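Local coordinates for BolA (Coxiella burnetii, PDB 3TR3), which is of unknown function but belongs to the BolA/IbaG family and is probably linked to stress responses, here a dimer with bound cobalt, at residues Q12-G17 with S21-A26. Residues are numbered along the deposited sequence; the frame is centred on the assembly and turned at random.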
loop_
_atom_site.group_PDB
_atom_site.type_symbol
_atom_site.label_atom_id
_atom_site.label_comp_id
_atom_site.label_asym_id
_atom_site.label_seq_id
_atom_site.Cartn_x
_atom_site.Cartn_y
_atom_site.Cartn_z
ATOM N N GLN B 12 0.598 -3.423 8.762
ATOM C CA GLN B 12 -0.192 -4.165 9.726
ATOM C C GLN B 12 -0.351 -3.453 11.096
ATOM O O GLN B 12 -1.434 -3.443 11.655
ATOM C CB GLN B 12 0.375 -5.573 9.903
ATOM C CG GLN B 12 0.189 -6.444 8.654
ATOM C CD GLN B 12 0.562 -7.916 8.881
ATOM O OE1 GLN B 12 1.569 -8.237 9.541
ATOM N NE2 GLN B 12 -0.256 -8.821 8.329
ATOM N N TRP B 13 0.739 -2.888 11.622
ATOM C CA TRP B 13 0.770 -2.269 12.941
ATOM C C TRP B 13 -0.133 -1.030 12.994
ATOM O O TRP B 13 -0.892 -0.853 13.940
ATOM C CB TRP B 13 2.198 -1.876 13.328
ATOM C CG TRP B 13 3.147 -3.021 13.568
ATOM C CD1 TRP B 13 2.822 -4.311 13.886
ATOM C CD2 TRP B 13 4.588 -2.982 13.489
ATOM N NE1 TRP B 13 3.963 -5.070 14.023
ATOM C CE2 TRP B 13 5.060 -4.284 13.789
ATOM C CE3 TRP B 13 5.521 -1.969 13.209
ATOM C CZ2 TRP B 13 6.424 -4.608 13.806
ATOM C CZ3 TRP B 13 6.874 -2.282 13.232
ATOM C CH2 TRP B 13 7.314 -3.599 13.528
ATOM N N ILE B 14 -0.059 -0.188 11.970
ATOM C CA ILE B 14 -0.873 1.015 11.927
ATOM C C ILE B 14 -2.347 0.667 11.762
ATOM O O ILE B 14 -3.187 1.230 12.437
ATOM C CB ILE B 14 -0.446 1.956 10.807
ATOM C CG1 ILE B 14 0.986 2.447 11.021
ATOM C CG2 ILE B 14 -1.410 3.113 10.705
ATOM C CD1 ILE B 14 1.521 3.266 9.784
ATOM N N GLU B 15 -2.669 -0.277 10.885
ATOM C CA GLU B 15 -4.065 -0.702 10.740
ATOM C C GLU B 15 -4.634 -1.430 11.971
ATOM O O GLU B 15 -5.829 -1.442 12.193
ATOM C CB GLU B 15 -4.261 -1.528 9.469
ATOM C CG GLU B 15 -3.945 -0.732 8.203
ATOM C CD GLU B 15 -3.969 -1.581 6.939
ATOM O OE1 GLU B 15 -3.933 -2.829 7.049
ATOM O OE2 GLU B 15 -4.029 -0.991 5.838
ATOM N N THR B 16 -3.766 -2.031 12.763
ATOM C CA THR B 16 -4.178 -2.695 13.975
ATOM C C THR B 16 -4.453 -1.650 15.045
ATOM O O THR B 16 -5.484 -1.690 15.673
ATOM C CB THR B 16 -3.100 -3.693 14.456
ATOM O OG1 THR B 16 -3.099 -4.825 13.580
ATOM C CG2 THR B 16 -3.367 -4.183 15.877
ATOM N N GLY B 17 -3.541 -0.698 15.205
ATOM C CA GLY B 17 -3.651 0.301 16.248
ATOM C C GLY B 17 -4.659 1.418 16.000
ATOM O O GLY B 17 -5.153 2.019 16.941
ATOM N N SER B 21 -8.365 2.756 9.623
ATOM C CA SER B 21 -7.282 3.233 8.756
ATOM C C SER B 21 -6.885 2.207 7.679
ATOM O O SER B 21 -6.971 0.994 7.880
ATOM C CB SER B 21 -6.049 3.751 9.537
ATOM O OG SER B 21 -5.422 2.728 10.292
ATOM N N ARG B 22 -6.475 2.723 6.530
ATOM C CA ARG B 22 -5.871 1.931 5.448
ATOM C C ARG B 22 -4.505 2.509 5.115
ATOM O O ARG B 22 -4.397 3.713 4.774
ATOM C CB ARG B 22 -6.767 1.911 4.195
ATOM C CG ARG B 22 -6.200 1.066 3.018
ATOM C CD ARG B 22 -7.204 0.874 1.866
ATOM N NE ARG B 22 -8.436 0.214 2.311
ATOM C CZ ARG B 22 -9.626 0.387 1.741
ATOM N NH1 ARG B 22 -9.749 1.212 0.701
ATOM N NH2 ARG B 22 -10.697 -0.255 2.212
ATOM N N VAL B 23 -3.450 1.681 5.238
ATOM C CA VAL B 23 -2.136 2.110 4.731
ATOM C C VAL B 23 -2.016 1.784 3.196
ATOM O O VAL B 23 -1.729 0.644 2.796
ATOM C CB VAL B 23 -0.951 1.544 5.573
ATOM C CG1 VAL B 23 0.373 2.163 5.144
ATOM C CG2 VAL B 23 -1.186 1.775 7.061
ATOM N N ILE B 24 -2.290 2.782 2.357
ATOM C CA ILE B 24 -2.356 2.576 0.923
ATOM C C ILE B 24 -0.960 2.525 0.273
ATOM O O ILE B 24 -0.800 2.035 -0.839
ATOM C CB ILE B 24 -3.258 3.611 0.194
ATOM C CG1 ILE B 24 -2.666 5.010 0.288
ATOM C CG2 ILE B 24 -4.733 3.503 0.666
ATOM C CD1 ILE B 24 -3.380 5.979 -0.598
ATOM N N SER B 25 0.044 3.016 0.980
ATOM C CA SER B 25 1.385 2.894 0.497
ATOM C C SER B 25 2.359 2.878 1.659
ATOM O O SER B 25 2.308 3.742 2.505
ATOM C CB SER B 25 1.687 4.031 -0.459
ATOM O OG SER B 25 3.077 4.159 -0.654
ATOM N N ALA B 26 3.228 1.871 1.701
ATOM C CA ALA B 26 4.317 1.790 2.672
ATOM C C ALA B 26 5.673 1.461 1.974
ATOM O O ALA B 26 5.794 0.430 1.318
ATOM C CB ALA B 26 3.980 0.730 3.733
HETATM O O HOH W 1 -7.825 -0.783 10.006
#
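The carboxylate of Glu15 is the flat group of this contact: OE2 accepts the backbone N-H of Val23 through its anti lone pair, turned away from OE1, with the nitrogen close to the carboxylate plane. The bond runs 2.8 Å from Val23 N to Glu15 OE2, with 158° at the hydrogen. Arg22 CA stands off one face, 3.5 Å from Glu15 OE2, so this oxygen sits beside the backbone at the start of strand 22-28. With CG anti to the carbonyl carbon (chi1 -62°) and the chain extended beyond it, Glu15 reaches across from the helix, and its CG passes 3.5 Å from Ser21 O. A water bridges the two backbones, donating to both Glu15 O and Ser21 O. On the buried side, Ile14 and Val23 cross at about a right angle: Val23 CG2 meets the branch point of the isoleucine, 3.8 Å from Ile14 CB, and also touches its CG2 and CD1. Ser21 OG lies 3.4 Å from Ile14 O, but its hydrogen bond goes to Leu18 O, in the short connection between helix and strand.

After helix 7-17 the chain reverses, and strand 22-28 runs back alongside it, the two short segments nearly antiparallel at 153° with their axes 7.9 Å apart. This is the opening alpha-beta unit of the BolA fold. Beyond Val23, Ser25 and Ala26 pair in parallel with a strand of the second subunit, so the strand next to this helix also carries the sheet across the dimer interface. Chemically, an acidic side chain takes up a strand N-H beside a small apolar contact; a weak, long ion pair of OE2 with Lys11 NZ, and the nearby but non-contacting Arg22 guanidinium, would probably help keep Glu15 ionised.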